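Local coordinates for protein SAM-dependent O-methyltransferase (Leptospira interrogans, PDB 2HNK) that probably transfers a methyl group from S-adenosylmethionine to an oxygen of an acceptor molecule, and is bound here to S-adenosyl-L-homocysteine, at residues N162-P165 / L166-L170; T124-V127 / L128-S131; V199-R202 / K203-L207. All blocks are in the same frame, centred on the assembly; numbering follows the deposited sequence.

Contact 1: residues N162-P165 / L166-L170; sequences NYYP and LILKL. With SAH (S-adenosyl-L-homocysteine), chain O.
The ring of Tyr164 meets Leu168 one turn further along helix 160-170, and the two side chains approach each other at a slant. Both methyls do the touching, gathered round the phenol end of the ring: CD2 of Leu168 lies 3.6 Å from Tyr164 CZ, while CD1 of Leu168 is 4.0 Å from Tyr164 CE1. The ring gets there because its CG lies anti to the backbone N (chi1 -175°), which swings it along the helix toward Leu168. The other flat group, the ring of Tyr163, leads away from the following turn and ends at the cofactor product, with OH 3.1 Å from N6 of the S-adenosyl-L-homocysteine adenine. Near its root, CB of Tyr163 packs at 3.9 Å against CD1 of Ile167, which continues onto Phe151 of strand 148-153. Beneath the side chains runs ordinary helical bonding: Ile167 N to Tyr163 O at 2.9 Å, Leu168 N to Tyr164 O at 3.0 Å and Lys169 N to Pro165 O at 3.1 Å. Pro165 has no N-H to give to the preceding turn, and the helix is kinked there, yet its carbonyl still accepts Lys169 N, in the longest and least straight of the three bonds. Both phenol oxygens have aspartate partners: Tyr164 OH is hydrogen-bonded to Asp211 and Tyr163 OH to Asp156, a residue of the S-adenosyl-L-homocysteine site. Each tyrosine thus joins apolar packing to an aspartate-bound hydroxyl, Tyr164 on one flank and Tyr163 at the pocket; the Asp156 carboxylate would tend to fix the Tyr163 hydroxyl and perhaps polarise it beside the adenine amino group.

Contact 2: residues T124-V127 / L128-S131; sequences TLQV and LIDS
Residues Thr124 to Asp130 form the last turns of helix 121-130, with the amides of Leu128, Ile129 and Asp130 reaching back four residues to the carbonyls of Thr124, Leu125 and Gln126. The first of these bonds is the longest, 3.3 Å from Leu128 N to Thr124 O, and the third has closed to 2.9 Å from Asp130 N to Gln126 O. Ser131 is where the chain leaves helical backbone angles (psi 134°). Its amide makes only a weak bond to Val127 O, but its hydroxyl turns back and donates to the same oxygen, with OG 2.6 Å from Val127 O. The hydroxyl comes from above the carbonyl plane; with the weak amide bond, two donors of one residue hold this acceptor.

Among the side chains, Gln126 and Asp130 carry the contact. CG of Gln126 lies opposite the backbone N (chi1 -171°), and the chain then bends at chi2, which carries its amide forward along the helix until NE2 gives a hydrogen bond of 2.8 Å to Asp130 OD2. On the donor side the bond lies close to the amide plane; at the acceptor it arrives from above the carboxylate, the two flat groups being turned 33° apart. This i to i+4 side-chain bond spans the last turn of the helix. Ile129 lays CG1 against the carbonyl oxygen of Leu125, 3.3 Å away, and brings CG2 to 4.1 Å from Gln126 NE2.

The helix end flanks the sheet of the Rossmann-like methyltransferase fold: Leu125 and Leu128 meet Ile65 of strand 63-67, and Leu128 also meets Leu89 of strand 87-92. Trp137 in the following loop covers Thr124, Val127 and Leu128, while Leu125 and Ile129 touch Leu170, and Gln126 and Ile129 touch Leu166, of helix 160-170.

Contact 3: residues V199-R202 / K203-L207; sequences VGIR and KFNEL
Lys203 runs back along helix 196-210 over the carbonyl of Val199, and of the residues here it has the most surface buried by its neighbours in the preceding turn. Its CG lies 3.4 Å from Val199 O, and its CD approaches Val199 CG1 at 4.2 Å. With CG anti to its carbonyl carbon (chi1 -77°), the chain leaves on the side of the earlier turn, then bends at chi3 and chi4, carrying the amino group away. The same carbonyl takes the amide of Lys203 at 2.9 Å, in a nearly straight bond with an N-H...O angle of 172°.

Arg202, next in buried surface, goes another way. Its chain is extended from CG to NE and leads the guanidinium to backbone oxygens of the preceding loop, NE to Val188 O and NH2 to His193 O, so the cation is gripped by carbonyls there. Its own carbonyl accepts Glu206 N at 3.0 Å.

This helix follows strand 175-180 in the Rossmann-like methyltransferase fold and leads to strand 214-219 at one edge of the sheet; Phe204, whose ring stands edge-to-face with Tyr160, packs on Leu177 and Ala179 of strand 175-180.

The side chains of Ile201 and Asn205 run out together from successive turns, with Ile201 CG2 3.9 Å from Asn205 ND2. The main chain between them is tightly bonded, 2.8 Å from Asn205 N to Ile201 O. The isoleucine continues onto Lys157 and Trp184. Asn205 ND2 is hydrogen-bonded to Val182 O and to Tyr15 OH of the second subunit; that tyrosine also packs on Arg202.

How the contacts relate
From the N terminus the order is contact 2, contact 1, contact 3. Each is local to one helix, contact 2 running one residue past its end, and closes no loop, so they follow in series without nesting or crossing. Between contacts 2 and 1 runs strand 148-153; between 1 and 3 comes strand 175-180. Helices 121-130 and 160-170 pack directly, with Leu170 CG 3.6 Å from Ile129 CG1 and Leu166 CD2 3.8 Å from Ile129 CD1. On its other flank contact 1 meets contact 3, where Tyr164 CD1 is 3.7 Å from Phe204 CE1. Contacts 2 and 3, with centres about 23 Å apart, do not touch; helix 160-170 bridges them beside the sheet.

Contact 1: residues N162-P165 / L166-L170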
loop_
_atom_site.group_PDB
_atom_site.type_symbol
_atom_site.label_atom_id
_atom_site.label_comp_id
_atom_site.label_asym_id
_atom_site.label_seq_id
_atom_site.Cartn_x
_atom_site.Cartn_y
_atom_site.Cartn_z
ATOM N N ASN C 162 5.410 1.191 23.070
ATOM C CA ASN C 162 6.745 0.756 23.482
ATOM C C ASN C 162 7.538 0.052 22.383
ATOM O O ASN C 162 8.773 0.115 22.364
ATOM C CB ASN C 162 6.663 -0.120 24.735
ATOM C CG ASN C 162 5.993 0.597 25.893
ATOM O OD1 ASN C 162 6.293 1.756 26.171
ATOM N ND2 ASN C 162 5.065 -0.079 26.553
ATOM N N TYR C 163 6.834 -0.617 21.466
ATOM C CA TYR C 163 7.492 -1.238 20.320
ATOM C C TYR C 163 8.040 -0.175 19.369
ATOM O O TYR C 163 9.131 -0.328 18.808
ATOM C CB TYR C 163 6.538 -2.197 19.592
ATOM C CG TYR C 163 6.185 -3.427 20.406
ATOM C CD1 TYR C 163 7.185 -4.296 20.847
ATOM C CD2 TYR C 163 4.857 -3.724 20.739
ATOM C CE1 TYR C 163 6.881 -5.428 21.596
ATOM C CE2 TYR C 163 4.536 -4.867 21.486
ATOM C CZ TYR C 163 5.563 -5.705 21.918
ATOM O OH TYR C 163 5.301 -6.830 22.670
ATOM N N TYR C 164 7.290 0.918 19.234
ATOM C CA TYR C 164 7.587 1.971 18.265
ATOM C C TYR C 164 9.049 2.464 18.237
ATOM O O TYR C 164 9.700 2.373 17.192
ATOM C CB TYR C 164 6.587 3.125 18.405
ATOM C CG TYR C 164 6.748 4.194 17.356
ATOM C CD1 TYR C 164 6.462 3.932 16.015
ATOM C CD2 TYR C 164 7.189 5.475 17.701
ATOM C CE1 TYR C 164 6.621 4.925 15.039
ATOM C CE2 TYR C 164 7.345 6.468 16.736
ATOM C CZ TYR C 164 7.065 6.183 15.408
ATOM O OH TYR C 164 7.212 7.162 14.452
ATOM N N PRO C 165 9.578 2.979 19.371
ATOM C CA PRO C 165 10.992 3.432 19.334
ATOM C C PRO C 165 11.997 2.344 18.956
ATOM O O PRO C 165 12.965 2.638 18.267
ATOM C CB PRO C 165 11.244 3.955 20.760
ATOM C CG PRO C 165 10.137 3.355 21.602
ATOM C CD PRO C 165 8.958 3.219 20.692
ATOM N N LEU C 166 11.751 1.105 19.375
ATOM C CA LEU C 166 12.603 -0.041 19.024
ATOM C C LEU C 166 12.552 -0.404 17.529
ATOM O O LEU C 166 13.582 -0.766 16.921
ATOM C CB LEU C 166 12.233 -1.271 19.868
ATOM C CG LEU C 166 12.148 -1.203 21.406
ATOM C CD1 LEU C 166 11.665 -2.548 21.973
ATOM C CD2 LEU C 166 13.472 -0.807 22.060
ATOM N N ILE C 167 11.353 -0.327 16.953
ATOM C CA ILE C 167 11.144 -0.535 15.515
ATOM C C ILE C 167 11.917 0.509 14.727
ATOM O O ILE C 167 12.597 0.195 13.758
ATOM C CB ILE C 167 9.633 -0.450 15.153
ATOM C CG1 ILE C 167 8.881 -1.668 15.725
ATOM C CG2 ILE C 167 9.426 -0.304 13.637
ATOM C CD1 ILE C 167 7.392 -1.459 15.883
ATOM N N LEU C 168 11.814 1.755 15.177
ATOM C CA LEU C 168 12.389 2.893 14.486
ATOM C C LEU C 168 13.917 2.840 14.506
ATOM O O LEU C 168 14.572 3.279 13.560
ATOM C CB LEU C 168 11.893 4.175 15.150
ATOM C CG LEU C 168 11.281 5.251 14.263
ATOM C CD1 LEU C 168 10.226 4.669 13.326
ATOM C CD2 LEU C 168 10.690 6.348 15.150
ATOM N N LYS C 169 14.468 2.300 15.593
ATOM C CA LYS C 169 15.902 2.111 15.756
ATOM C C LYS C 169 16.409 0.951 14.887
ATOM O O LYS C 169 17.480 1.043 14.272
ATOM C CB LYS C 169 16.233 1.900 17.242
ATOM C CG LYS C 169 17.728 1.715 17.544
ATOM C CD LYS C 169 18.222 2.724 18.585
ATOM C CE LYS C 169 18.393 4.117 17.978
ATOM N NZ LYS C 169 18.399 5.205 19.013
ATOM N N LEU C 170 15.632 -0.129 14.816
ATOM C CA LEU C 170 16.018 -1.277 13.994
ATOM C C LEU C 170 15.841 -1.035 12.497
ATOM O O LEU C 170 16.564 -1.614 11.692
ATOM C CB LEU C 170 15.271 -2.544 14.425
ATOM C CG LEU C 170 15.806 -3.228 15.690
ATOM C CD1 LEU C 170 14.754 -4.133 16.300
ATOM C CD2 LEU C 170 17.109 -4.003 15.415
HETATM N N SAH O . 0.137 -11.976 12.572
HETATM C CA SAH O . -0.841 -13.008 13.035
HETATM C CB SAH O . -1.760 -12.418 14.105
HETATM C CG SAH O . -1.039 -12.002 15.390
HETATM S SD SAH O . -2.124 -12.248 16.812
HETATM C C SAH O . -1.651 -13.652 11.896
HETATM O O SAH O . -2.409 -14.602 12.112
HETATM O OXT SAH O . -1.568 -13.247 10.738
HETATM C "C5'" SAH O . -0.908 -11.683 18.031
HETATM C "C4'" SAH O . 0.141 -12.713 18.438
HETATM O "O4'" SAH O . 1.149 -12.057 19.178
HETATM C "C3'" SAH O . -0.416 -13.813 19.327
HETATM O "O3'" SAH O . -0.076 -15.058 18.764
HETATM C "C2'" SAH O . 0.275 -13.665 20.667
HETATM O "O2'" SAH O . 0.661 -14.926 21.173
HETATM C "C1'" SAH O . 1.492 -12.810 20.326
HETATM N N9 SAH O . 1.943 -11.938 21.434
HETATM C C8 SAH O . 1.204 -11.394 22.460
HETATM N N7 SAH O . 2.030 -10.670 23.256
HETATM C C5 SAH O . 3.286 -10.738 22.752
HETATM C C6 SAH O . 4.508 -10.197 23.152
HETATM N N6 SAH O . 4.596 -9.438 24.238
HETATM N N1 SAH O . 5.649 -10.461 22.416
HETATM C C2 SAH O . 5.584 -11.249 21.281
HETATM N N3 SAH O . 4.372 -11.783 20.886
HETATM C C4 SAH O . 3.244 -11.536 21.609
#

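Contact 2: residues T124-V127 / L128-S131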
loop_
_atom_site.group_PDB
_atom_site.type_symbol
_atom_site.label_atom_id
_atom_site.label_comp_id
_atom_site.label_asym_id
_atom_site.label_seq_id
_atom_site.Cartn_x
_atom_site.Cartn_y
_atom_site.Cartn_z
ATOM N N THR C 124 13.305 -9.467 22.736
ATOM C CA THR C 124 13.865 -9.958 21.489
ATOM C C THR C 124 14.417 -8.797 20.668
ATOM O O THR C 124 15.506 -8.889 20.088
ATOM C CB THR C 124 12.826 -10.762 20.695
ATOM O OG1 THR C 124 12.424 -11.905 21.468
ATOM C CG2 THR C 124 13.400 -11.230 19.359
ATOM N N LEU C 125 13.679 -7.694 20.654
ATOM C CA LEU C 125 14.072 -6.535 19.877
ATOM C C LEU C 125 15.254 -5.804 20.516
ATOM O O LEU C 125 16.144 -5.351 19.807
ATOM C CB LEU C 125 12.879 -5.587 19.654
ATOM C CG LEU C 125 11.674 -6.096 18.843
ATOM C CD1 LEU C 125 10.649 -4.977 18.716
ATOM C CD2 LEU C 125 12.070 -6.628 17.463
ATOM N N GLN C 126 15.262 -5.702 21.846
ATOM C CA GLN C 126 16.362 -5.032 22.557
ATOM C C GLN C 126 17.684 -5.774 22.418
ATOM O O GLN C 126 18.708 -5.155 22.160
ATOM C CB GLN C 126 16.044 -4.818 24.036
ATOM C CG GLN C 126 17.067 -3.936 24.753
ATOM C CD GLN C 126 17.160 -2.539 24.153
ATOM O OE1 GLN C 126 16.172 -1.809 24.086
ATOM N NE2 GLN C 126 18.356 -2.165 23.711
ATOM N N VAL C 127 17.653 -7.094 22.571
ATOM C CA VAL C 127 18.837 -7.934 22.376
ATOM C C VAL C 127 19.414 -7.776 20.962
ATOM O O VAL C 127 20.635 -7.769 20.765
ATOM C CB VAL C 127 18.512 -9.416 22.668
ATOM C CG1 VAL C 127 19.665 -10.322 22.265
ATOM C CG2 VAL C 127 18.173 -9.600 24.135
ATOM N N LEU C 128 18.521 -7.635 19.987
ATOM C CA LEU C 128 18.884 -7.446 18.584
ATOM C C LEU C 128 19.530 -6.071 18.363
ATOM O O LEU C 128 20.519 -5.946 17.626
ATOM C CB LEU C 128 17.630 -7.612 17.716
ATOM C CG LEU C 128 17.724 -8.285 16.352
ATOM C CD1 LEU C 128 18.405 -9.642 16.430
ATOM C CD2 LEU C 128 16.332 -8.433 15.774
ATOM N N ILE C 129 18.977 -5.046 19.009
ATOM C CA ILE C 129 19.573 -3.714 18.970
ATOM C C ILE C 129 20.993 -3.716 19.572
ATOM O O ILE C 129 21.934 -3.190 18.964
ATOM C CB ILE C 129 18.681 -2.665 19.672
ATOM C CG1 ILE C 129 17.405 -2.423 18.865
ATOM C CG2 ILE C 129 19.437 -1.346 19.865
ATOM C CD1 ILE C 129 16.284 -1.757 19.644
ATOM N N ASP C 130 21.141 -4.326 20.748
ATOM C CA ASP C 130 22.399 -4.281 21.503
ATOM C C ASP C 130 23.464 -5.275 21.037
ATOM O O ASP C 130 24.633 -5.137 21.394
ATOM C CB ASP C 130 22.129 -4.502 22.996
ATOM C CG ASP C 130 21.222 -3.451 23.588
ATOM O OD1 ASP C 130 21.267 -2.287 23.139
ATOM O OD2 ASP C 130 20.456 -3.794 24.514
ATOM N N SER C 131 23.056 -6.279 20.262
ATOM C CA SER C 131 23.964 -7.313 19.763
ATOM C C SER C 131 25.137 -6.735 18.977
ATOM O O SER C 131 24.948 -5.854 18.134
ATOM C CB SER C 131 23.203 -8.314 18.890
ATOM O OG SER C 131 22.474 -9.234 19.686
#

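Contact 3: residues V199-R202 / K203-L207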
loop_
_atom_site.group_PDB
_atom_site.type_symbol
_atom_site.label_atom_id
_atom_site.label_comp_id
_atom_site.label_asym_id
_atom_site.label_seq_id
_atom_site.Cartn_x
_atom_site.Cartn_y
_atom_site.Cartn_z
ATOM N N VAL C 199 -6.020 2.135 24.596
ATOM C CA VAL C 199 -5.128 3.234 24.977
ATOM C C VAL C 199 -3.777 3.112 24.248
ATOM O O VAL C 199 -3.309 4.073 23.645
ATOM C CB VAL C 199 -4.973 3.362 26.534
ATOM C CG1 VAL C 199 -3.905 4.395 26.917
ATOM C CG2 VAL C 199 -6.320 3.735 27.187
ATOM N N GLY C 200 -3.175 1.925 24.279
ATOM C CA GLY C 200 -1.907 1.668 23.581
ATOM C C GLY C 200 -1.941 2.047 22.108
ATOM O O GLY C 200 -1.075 2.771 21.627
ATOM N N ILE C 201 -2.968 1.585 21.399
ATOM C CA ILE C 201 -3.164 1.918 19.981
ATOM C C ILE C 201 -3.353 3.426 19.718
ATOM O O ILE C 201 -2.705 3.973 18.824
ATOM C CB ILE C 201 -4.308 1.066 19.357
ATOM C CG1 ILE C 201 -3.932 -0.413 19.416
ATOM C CG2 ILE C 201 -4.611 1.509 17.909
ATOM C CD1 ILE C 201 -5.068 -1.359 19.136
ATOM N N ARG C 202 -4.210 4.091 20.500
ATOM C CA ARG C 202 -4.379 5.553 20.409
ATOM C C ARG C 202 -3.069 6.307 20.572
ATOM O O ARG C 202 -2.763 7.207 19.784
ATOM C CB ARG C 202 -5.361 6.080 21.460
ATOM C CG ARG C 202 -6.823 5.948 21.111
ATOM C CD ARG C 202 -7.666 6.946 21.911
ATOM N NE ARG C 202 -9.062 6.508 21.975
ATOM C CZ ARG C 202 -9.610 5.870 23.010
ATOM N NH1 ARG C 202 -8.902 5.604 24.098
ATOM N NH2 ARG C 202 -10.877 5.503 22.961
ATOM N N LYS C 203 -2.318 5.949 21.615
ATOM C CA LYS C 203 -1.000 6.525 21.890
ATOM C C LYS C 203 -0.026 6.276 20.747
ATOM O O LYS C 203 0.742 7.161 20.373
ATOM C CB LYS C 203 -0.418 5.925 23.171
ATOM C CG LYS C 203 -0.998 6.470 24.456
ATOM C CD LYS C 203 -0.196 5.950 25.634
ATOM C CE LYS C 203 0.130 7.058 26.619
ATOM N NZ LYS C 203 1.487 6.839 27.213
ATOM N N PHE C 204 -0.042 5.055 20.221
ATOM C CA PHE C 204 0.766 4.704 19.052
ATOM C C PHE C 204 0.403 5.584 17.855
ATOM O O PHE C 204 1.286 6.196 17.255
ATOM C CB PHE C 204 0.611 3.215 18.718
ATOM C CG PHE C 204 1.277 2.802 17.436
ATOM C CD1 PHE C 204 2.618 2.421 17.425
ATOM C CD2 PHE C 204 0.564 2.790 16.239
ATOM C CE1 PHE C 204 3.245 2.039 16.249
ATOM C CE2 PHE C 204 1.181 2.405 15.041
ATOM C CZ PHE C 204 2.529 2.024 15.047
ATOM N N ASN C 205 -0.887 5.666 17.519
ATOM C CA ASN C 205 -1.325 6.484 16.376
ATOM C C ASN C 205 -0.898 7.936 16.530
ATOM O O ASN C 205 -0.496 8.582 15.568
ATOM C CB ASN C 205 -2.839 6.387 16.148
ATOM C CG ASN C 205 -3.280 5.003 15.681
ATOM O OD1 ASN C 205 -2.463 4.192 15.236
ATOM N ND2 ASN C 205 -4.574 4.731 15.779
ATOM N N GLU C 206 -0.967 8.418 17.767
ATOM C CA GLU C 206 -0.613 9.781 18.136
ATOM C C GLU C 206 0.895 10.019 17.971
ATOM O O GLU C 206 1.298 11.017 17.378
ATOM C CB GLU C 206 -1.076 10.018 19.579
ATOM C CG GLU C 206 -0.905 11.413 20.148
ATOM C CD GLU C 206 -1.489 11.531 21.576
ATOM O OE1 GLU C 206 -0.990 10.839 22.521
ATOM O OE2 GLU C 206 -2.457 12.325 21.737
ATOM N N LEU C 207 1.714 9.095 18.481
ATOM C CA LEU C 207 3.177 9.155 18.325
ATOM C C LEU C 207 3.598 9.236 16.857
ATOM O O LEU C 207 4.432 10.062 16.481
ATOM C CB LEU C 207 3.845 7.924 18.953
ATOM C CG LEU C 207 4.160 7.895 20.447
ATOM C CD1 LEU C 207 4.555 6.476 20.878
ATOM C CD2 LEU C 207 5.266 8.909 20.793
#